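Local coordinates for Myo-inositol 2-dehydrogenase (Thermotoga maritima, PDB 3EZY), which catalyses the NAD(+)-dependent oxidation of myo-inositol to 2-keto-myo-inositol (scyllo-inosose) and thus probably serves myo-inositol degradation, at residues Glu135-Gly140 / Gly248-Asp253; His146-Thr151 / Arg182-Glu187. One frame throughout, in Å; residues are numbered along the deposited sequence.

Contact 1: Glu135-Gly140 / Gly248-Asp253; sequences EAVENG and GRIFAD
The last turn of helix 128-138 comes closest to strand 248-252 at Val137 and Ile250, whose CA atoms are 8.0 Å apart, a gap filled by side chains with no hydrogen bond across it. The helix closes in a Schellman motif: Gly140 takes a positive phi of 94°, and two bonds run back into the last turn, among them Gly140 N to Val137 O at 3.1 Å. That same turn presents Ala136 and Val137 to the strand.

Ile250 meets both of them with different branches. Its CG1 lies anti to the backbone N (chi1 -168°), and the extended arm carries CD1 out to the CB of Ala136, 3.5 Å away, a close methyl-to-methyl touch. The other branch, CG2, reaches Val137 CG2 at 3.9 Å, so the isoleucine spans two successive residues of the helix. Such a layer of helices laid on one face of an open sheet is the plan of the C-terminal domain in the Gfo/Idh/MocA family, and strand 248-252 is an outermost strand of that sheet within the chain. Ile250 also touches Leu133 one turn earlier and Ile142 beyond the helix, while its backbone pairs with Val243 on strand 238-245.

Across the subunit boundary the sheet runs on: residues Arg249 to Ala252 form an antiparallel ladder with a strand of a second subunit, whose Val260 packs on Ile250. Arg249, with no part in the helix contact, forms a salt bridge through NH1 with Asp238 of a third subunit.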
ATOM      1  N   GLU A 135       5.978  21.466   3.704  1.00 22.28           N
ATOM      2  CA  GLU A 135       6.028  21.793   5.146  1.00 23.81           C
ATOM      3  C   GLU A 135       6.866  20.805   5.925  1.00 23.95           C
ATOM      4  O   GLU A 135       7.740  21.202   6.716  1.00 23.23           O
ATOM      5  CB  GLU A 135       4.614  21.859   5.716  1.00 25.38           C
ATOM      6  CG  GLU A 135       3.924  23.148   5.250  1.00 28.71           C
ATOM      7  CD  GLU A 135       2.426  23.163   5.450  1.00 33.40           C
ATOM      8  OE1 GLU A 135       1.823  22.118   5.758  1.00 37.18           O
ATOM      9  OE2 GLU A 135       1.840  24.246   5.267  1.00 38.58           O
ATOM     10  N   ALA A 136       6.645  19.508   5.695  1.00 22.99           N
ATOM     11  CA  ALA A 136       7.523  18.543   6.335  1.00 23.56           C
ATOM     12  C   ALA A 136       9.011  18.765   6.016  1.00 22.94           C
ATOM     13  O   ALA A 136       9.831  18.702   6.904  1.00 23.66           O
ATOM     14  CB  ALA A 136       7.119  17.110   6.073  1.00 22.99           C
ATOM     15  N   VAL A 137       9.366  19.012   4.775  1.00 22.81           N
ATOM     16  CA  VAL A 137      10.776  19.250   4.433  1.00 22.83           C
ATOM     17  C   VAL A 137      11.312  20.483   5.183  1.00 25.00           C
ATOM     18  O   VAL A 137      12.411  20.479   5.772  1.00 24.36           O
ATOM     19  CB  VAL A 137      10.932  19.421   2.891  1.00 22.39           C
ATOM     20  CG1 VAL A 137      12.299  19.961   2.534  1.00 20.20           C
ATOM     21  CG2 VAL A 137      10.727  18.061   2.199  1.00 20.64           C
ATOM     22  N   GLU A 138      10.507  21.533   5.160  1.00 26.11           N
ATOM     23  CA  GLU A 138      10.835  22.803   5.760  1.00 28.33           C
ATOM     24  C   GLU A 138      11.052  22.641   7.251  1.00 29.35           C
ATOM     25  O   GLU A 138      11.966  23.226   7.807  1.00 30.48           O
ATOM     26  CB  GLU A 138       9.664  23.771   5.482  1.00 29.08           C
ATOM     27  CG  GLU A 138       9.765  25.089   6.173  1.00 33.43           C
ATOM     28  CD  GLU A 138       8.854  26.135   5.549  1.00 38.62           C
ATOM     29  OE1 GLU A 138       7.686  25.821   5.211  1.00 39.39           O
ATOM     30  OE2 GLU A 138       9.322  27.281   5.416  1.00 43.44           O
ATOM     31  N   ASN A 139      10.212  21.833   7.893  1.00 29.60           N
ATOM     32  CA  ASN A 139      10.356  21.464   9.305  1.00 30.56           C
ATOM     33  C   ASN A 139      11.584  20.675   9.762  1.00 30.49           C
ATOM     34  O   ASN A 139      11.762  20.494  10.966  1.00 30.05           O
ATOM     35  CB  ASN A 139       9.131  20.660   9.742  1.00 31.02           C
ATOM     36  CG  ASN A 139       7.931  21.532   9.867  1.00 34.46           C
ATOM     37  OD1 ASN A 139       8.076  22.757   9.940  1.00 38.97           O
ATOM     38  ND2 ASN A 139       6.744  20.946   9.851  1.00 34.71           N
ATOM     39  N   GLY A 140      12.392  20.171   8.832  1.00 29.33           N
ATOM     40  CA  GLY A 140      13.573  19.377   9.197  1.00 28.81           C
ATOM     41  C   GLY A 140      13.327  17.877   9.210  1.00 28.86           C
ATOM     42  O   GLY A 140      14.222  17.086   9.520  1.00 28.93           O
ATOM     43  N   GLY A 248      16.131  10.883   6.141  1.00 21.66           N
ATOM     44  CA  GLY A 248      15.097   9.991   5.676  1.00 21.72           C
ATOM     45  C   GLY A 248      14.564  10.369   4.293  1.00 20.86           C
ATOM     46  O   GLY A 248      15.193  11.130   3.542  1.00 20.77           O
ATOM     47  N   ARG A 249      13.385   9.861   3.988  1.00 18.61           N
ATOM     48  CA  ARG A 249      12.816  10.104   2.680  1.00 19.64           C
ATOM     49  C   ARG A 249      11.361  10.501   2.813  1.00 18.96           C
ATOM     50  O   ARG A 249      10.650  10.031   3.709  1.00 19.60           O
ATOM     51  CB  ARG A 249      12.937   8.836   1.820  1.00 19.42           C
ATOM     52  CG  ARG A 249      12.417   8.973   0.359  1.00 19.61           C
ATOM     53  CD  ARG A 249      12.303   7.548  -0.289  1.00 17.01           C
ATOM     54  NE  ARG A 249      11.025   6.957   0.128  1.00 19.66           N
ATOM     55  CZ  ARG A 249      10.704   5.673   0.018  1.00 24.35           C
ATOM     56  NH1 ARG A 249      11.582   4.784  -0.477  1.00 21.60           N
ATOM     57  NH2 ARG A 249       9.506   5.276   0.441  1.00 22.06           N
ATOM     58  N   ILE A 250      10.887  11.352   1.918  1.00 18.69           N
ATOM     59  CA  ILE A 250       9.481  11.729   1.970  1.00 17.55           C
ATOM     60  C   ILE A 250       8.892  11.701   0.557  1.00 18.20           C
ATOM     61  O   ILE A 250       9.555  12.067  -0.388  1.00 17.52           O
ATOM     62  CB  ILE A 250       9.239  13.080   2.662  1.00 17.59           C
ATOM     63  CG1 ILE A 250       7.722  13.258   2.944  1.00 18.49           C
ATOM     64  CG2 ILE A 250       9.839  14.245   1.866  1.00 15.75           C
ATOM     65  CD1 ILE A 250       7.409  14.269   4.019  1.00 22.67           C
ATOM     66  N   PHE A 251       7.630  11.305   0.422  1.00 18.90           N
ATOM     67  CA  PHE A 251       7.100  11.058  -0.922  1.00 19.46           C
ATOM     68  C   PHE A 251       5.640  11.489  -0.917  1.00 19.78           C
ATOM     69  O   PHE A 251       4.963  11.320   0.103  1.00 18.41           O
ATOM     70  CB  PHE A 251       7.270   9.544  -1.154  1.00 21.58           C
ATOM     71  CG  PHE A 251       6.352   8.946  -2.147  1.00 24.75           C
ATOM     72  CD1 PHE A 251       6.579   9.129  -3.512  1.00 29.43           C
ATOM     73  CD2 PHE A 251       5.313   8.144  -1.739  1.00 29.95           C
ATOM     74  CE1 PHE A 251       5.772   8.537  -4.469  1.00 27.27           C
ATOM     75  CE2 PHE A 251       4.481   7.537  -2.689  1.00 31.59           C
ATOM     76  CZ  PHE A 251       4.727   7.736  -4.068  1.00 28.54           C
ATOM     77  N   ALA A 252       5.156  12.088  -2.012  1.00 19.52           N
ATOM     78  CA  ALA A 252       3.709  12.362  -2.149  1.00 18.47           C
ATOM     79  C   ALA A 252       3.248  11.561  -3.389  1.00 19.38           C
ATOM     80  O   ALA A 252       3.816  11.723  -4.467  1.00 19.30           O
ATOM     81  CB  ALA A 252       3.462  13.873  -2.331  1.00 18.06           C
ATOM     82  N   ASP A 253       2.250  10.688  -3.221  1.00 18.77           N
ATOM     83  CA  ASP A 253       1.740   9.851  -4.303  1.00 19.99           C
ATOM     84  C   ASP A 253       0.546  10.513  -5.040  1.00 19.52           C
ATOM     85  O   ASP A 253      -0.004  11.556  -4.624  1.00 18.60           O
ATOM     86  CB  ASP A 253       1.379   8.453  -3.745  1.00 21.02           C
ATOM     87  CG  ASP A 253       1.306   7.350  -4.841  1.00 25.69           C
ATOM     88  OD1 ASP A 253       1.703   7.572  -6.010  1.00 20.84           O
ATOM     89  OD2 ASP A 253       0.858   6.228  -4.505  1.00 29.62           O
TER

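Contact 2: His146-Thr151 / Arg182-Glu187; sequences HVLRIT and RYIMGE
The apolar layer between the sheet of the C-terminal domain and the helices that cover it includes Leu148 of strand 145-153, which packs against Ile184 and Met185 at the end of helix 174-185. Leu148 and Met185 are nearest in the backbone, with CA atoms 8.0 Å apart, and they make most of the contact.

The methionine is bent rather than extended: chi2 at -63° and chi3 at -95° bend its end across the base of the leucine. Its CE thereby comes to 4.0 Å from Leu148 CB, with the sulfur SD almost as near to that carbon, while CG of Met185 lies 4.1 Å from Leu148 CD2. The leucine is thus met both at its base and at one of its end methyls. Its other methyl, CD1, makes a looser approach to Ile184 CG2, at 4.4 Å.

In this alpha/beta arrangement strand 145-153 lies inside the sheet, between strands 238-245 and 224-230, and near the strand's start a classic beta bulge sets His146 and Val147 together opposite Phe244 of strand 238-245. Phe219 from strand 212-219 touches both Leu148 and Met185, and Val243 touches both Leu148 and Ile184. Arg149 grips Thr151 OG1 side-on with NE, at 2.8 Å, and NH2, the oxygen lying in the guanidinium plane, which helps fix the orientation of the group as NH2 forms a salt bridge with Glu242 of a third subunit.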
ATOM      1  N   HIS A 146      19.120  16.001   0.054  1.00 20.19           N
ATOM      2  CA  HIS A 146      20.207  15.589  -0.829  1.00 20.84           C
ATOM      3  C   HIS A 146      19.728  15.399  -2.278  1.00 20.74           C
ATOM      4  O   HIS A 146      20.360  15.843  -3.236  1.00 19.90           O
ATOM      5  CB  HIS A 146      20.822  14.283  -0.286  1.00 20.59           C
ATOM      6  CG  HIS A 146      21.630  14.480   0.977  1.00 21.87           C
ATOM      7  ND1 HIS A 146      22.326  13.457   1.587  1.00 23.53           N
ATOM      8  CD2 HIS A 146      21.881  15.594   1.709  1.00 23.09           C
ATOM      9  CE1 HIS A 146      22.934  13.919   2.670  1.00 25.55           C
ATOM     10  NE2 HIS A 146      22.684  15.218   2.768  1.00 23.65           N
ATOM     11  N   VAL A 147      18.595  14.732  -2.446  1.00 20.36           N
ATOM     12  CA  VAL A 147      18.116  14.461  -3.811  1.00 19.85           C
ATOM     13  C   VAL A 147      16.626  14.697  -3.931  1.00 20.59           C
ATOM     14  O   VAL A 147      15.835  14.217  -3.090  1.00 20.00           O
ATOM     15  CB  VAL A 147      18.362  12.995  -4.178  1.00 20.07           C
ATOM     16  CG1 VAL A 147      17.745  12.667  -5.588  1.00 17.72           C
ATOM     17  CG2 VAL A 147      19.831  12.715  -4.169  1.00 19.14           C
ATOM     18  N   LEU A 148      16.245  15.425  -4.973  1.00 20.04           N
ATOM     19  CA  LEU A 148      14.837  15.678  -5.319  1.00 20.08           C
ATOM     20  C   LEU A 148      14.461  14.848  -6.530  1.00 20.26           C
ATOM     21  O   LEU A 148      15.204  14.822  -7.520  1.00 20.68           O
ATOM     22  CB  LEU A 148      14.617  17.155  -5.697  1.00 19.72           C
ATOM     23  CG  LEU A 148      13.244  17.621  -6.239  1.00 20.91           C
ATOM     24  CD1 LEU A 148      12.121  17.474  -5.220  1.00 19.04           C
ATOM     25  CD2 LEU A 148      13.301  19.098  -6.792  1.00 20.74           C
ATOM     26  N   ARG A 149      13.279  14.243  -6.492  1.00 20.44           N
ATOM     27  CA  ARG A 149      12.720  13.605  -7.674  1.00 21.42           C
ATOM     28  C   ARG A 149      11.293  14.075  -7.940  1.00 21.27           C
ATOM     29  O   ARG A 149      10.446  14.023  -7.040  1.00 19.92           O
ATOM     30  CB  ARG A 149      12.682  12.116  -7.464  1.00 21.90           C
ATOM     31  CG  ARG A 149      12.050  11.374  -8.606  1.00 30.02           C
ATOM     32  CD  ARG A 149      10.647  10.847  -8.323  1.00 37.63           C
ATOM     33  NE  ARG A 149      10.144  10.080  -9.478  1.00 40.04           N
ATOM     34  CZ  ARG A 149      10.192   8.739  -9.581  1.00 40.62           C
ATOM     35  NH1 ARG A 149      10.740   8.000  -8.594  1.00 37.11           N
ATOM     36  NH2 ARG A 149       9.719   8.136 -10.693  1.00 37.77           N
ATOM     37  N   ILE A 150      11.027  14.494  -9.177  1.00 19.29           N
ATOM     38  CA  ILE A 150       9.686  14.854  -9.591  1.00 19.67           C
ATOM     39  C   ILE A 150       9.345  14.146 -10.884  1.00 19.30           C
ATOM     40  O   ILE A 150      10.106  14.164 -11.857  1.00 18.97           O
ATOM     41  CB  ILE A 150       9.539  16.387  -9.798  1.00 19.91           C
ATOM     42  CG1 ILE A 150       9.840  17.143  -8.492  1.00 17.38           C
ATOM     43  CG2 ILE A 150       8.153  16.747 -10.435  1.00 18.59           C
ATOM     44  CD1 ILE A 150       9.851  18.671  -8.647  1.00 19.80           C
ATOM     45  N   THR A 151       8.188  13.510 -10.899  1.00 19.48           N
ATOM     46  CA  THR A 151       7.673  12.934 -12.138  1.00 19.70           C
ATOM     47  C   THR A 151       6.392  13.663 -12.389  1.00 19.72           C
ATOM     48  O   THR A 151       5.570  13.756 -11.481  1.00 20.54           O
ATOM     49  CB  THR A 151       7.375  11.447 -11.934  1.00 19.68           C
ATOM     50  OG1 THR A 151       8.613  10.768 -11.707  1.00 21.78           O
ATOM     51  CG2 THR A 151       6.619  10.837 -13.136  1.00 21.37           C
ATOM     52  N   ARG A 182      11.945  24.746  -6.580  1.00 22.50           N
ATOM     53  CA  ARG A 182      12.378  25.869  -5.772  1.00 21.67           C
ATOM     54  C   ARG A 182      11.541  25.921  -4.499  1.00 21.72           C
ATOM     55  O   ARG A 182      12.070  26.134  -3.423  1.00 21.12           O
ATOM     56  CB  ARG A 182      12.193  27.198  -6.530  1.00 20.68           C
ATOM     57  CG  ARG A 182      13.109  27.299  -7.761  1.00 19.79           C
ATOM     58  CD  ARG A 182      12.933  28.655  -8.479  1.00 21.93           C
ATOM     59  NE  ARG A 182      13.284  29.782  -7.623  1.00 23.63           N
ATOM     60  CZ  ARG A 182      12.431  30.673  -7.124  1.00 25.52           C
ATOM     61  NH1 ARG A 182      11.129  30.584  -7.376  1.00 26.54           N
ATOM     62  NH2 ARG A 182      12.899  31.664  -6.352  1.00 25.52           N
ATOM     63  N   TYR A 183      10.235  25.739  -4.637  1.00 21.54           N
ATOM     64  CA  TYR A 183       9.329  25.807  -3.500  1.00 21.94           C
ATOM     65  C   TYR A 183       9.610  24.707  -2.476  1.00 22.50           C
ATOM     66  O   TYR A 183       9.630  24.965  -1.264  1.00 22.49           O
ATOM     67  CB  TYR A 183       7.942  25.620  -4.036  1.00 22.34           C
ATOM     68  CG  TYR A 183       6.824  25.536  -3.048  1.00 24.66           C
ATOM     69  CD1 TYR A 183       6.510  26.606  -2.186  1.00 26.33           C
ATOM     70  CD2 TYR A 183       5.994  24.418  -3.051  1.00 28.34           C
ATOM     71  CE1 TYR A 183       5.427  26.513  -1.319  1.00 29.55           C
ATOM     72  CE2 TYR A 183       4.938  24.323  -2.207  1.00 27.92           C
ATOM     73  CZ  TYR A 183       4.661  25.353  -1.349  1.00 30.36           C
ATOM     74  OH  TYR A 183       3.581  25.188  -0.538  1.00 36.51           O
ATOM     75  N   ILE A 184       9.836  23.486  -2.959  1.00 22.00           N
ATOM     76  CA  ILE A 184      10.087  22.360  -2.049  1.00 23.55           C
ATOM     77  C   ILE A 184      11.480  22.457  -1.408  1.00 24.07           C
ATOM     78  O   ILE A 184      11.634  22.206  -0.223  1.00 24.78           O
ATOM     79  CB  ILE A 184      10.007  20.992  -2.765  1.00 23.84           C
ATOM     80  CG1 ILE A 184       8.614  20.739  -3.393  1.00 23.13           C
ATOM     81  CG2 ILE A 184      10.487  19.826  -1.829  1.00 22.88           C
ATOM     82  CD1 ILE A 184       7.472  20.692  -2.458  1.00 23.28           C
ATOM     83  N   MET A 185      12.493  22.802  -2.195  1.00 24.25           N
ATOM     84  CA  MET A 185      13.865  22.720  -1.703  1.00 24.70           C
ATOM     85  C   MET A 185      14.337  23.956  -0.939  1.00 26.13           C
ATOM     86  O   MET A 185      15.330  23.875  -0.214  1.00 26.17           O
ATOM     87  CB  MET A 185      14.855  22.370  -2.816  1.00 24.46           C
ATOM     88  CG  MET A 185      14.647  20.941  -3.420  1.00 23.26           C
ATOM     89  SD  MET A 185      14.867  19.477  -2.347  1.00 13.38           S
ATOM     90  CE  MET A 185      16.571  19.216  -2.821  1.00 22.86           C
ATOM     91  N   GLY A 186      13.636  25.074  -1.104  1.00 26.22           N
ATOM     92  CA  GLY A 186      13.905  26.257  -0.326  1.00 27.42           C
ATOM     93  C   GLY A 186      15.218  26.918  -0.719  1.00 28.13           C
ATOM     94  O   GLY A 186      15.781  27.693   0.051  1.00 27.96           O
ATOM     95  N   GLU A 187      15.708  26.620  -1.921  1.00 28.50           N
ATOM     96  CA  GLU A 187      16.932  27.248  -2.416  1.00 28.83           C
ATOM     97  C   GLU A 187      16.909  27.289  -3.920  1.00 28.71           C
ATOM     98  O   GLU A 187      16.048  26.660  -4.564  1.00 28.79           O
ATOM     99  CB  GLU A 187      18.188  26.510  -1.959  1.00 28.97           C
ATOM    100  CG  GLU A 187      18.157  25.043  -2.327  1.00 29.68           C
ATOM    101  CD  GLU A 187      19.487  24.325  -2.094  1.00 31.39           C
ATOM    102  OE1 GLU A 187      20.556  24.926  -2.377  1.00 31.10           O
ATOM    103  OE2 GLU A 187      19.444  23.139  -1.696  1.00 29.00           O
TER

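From the N terminus, the chain reaches the end of helix 128-138, turns through Gly140 and enters strand 145-153; it next passes through helical segments to helix 174-185, where contact 2 closes a loop with 30 residues between its segments. Further strands follow before 248-252 returns to helix 128-138 and contact 1 closes a larger loop, with 107 intervening residues, that encloses the smaller one entirely. Both contacts fasten a helix end to the same mixed sheet, one at a strand that is outermost within the chain and the other at an interior strand. Their centres lie about 10 Å apart, and they meet directly where Val137 CG1 packs 3.6 Å from Ile184 O.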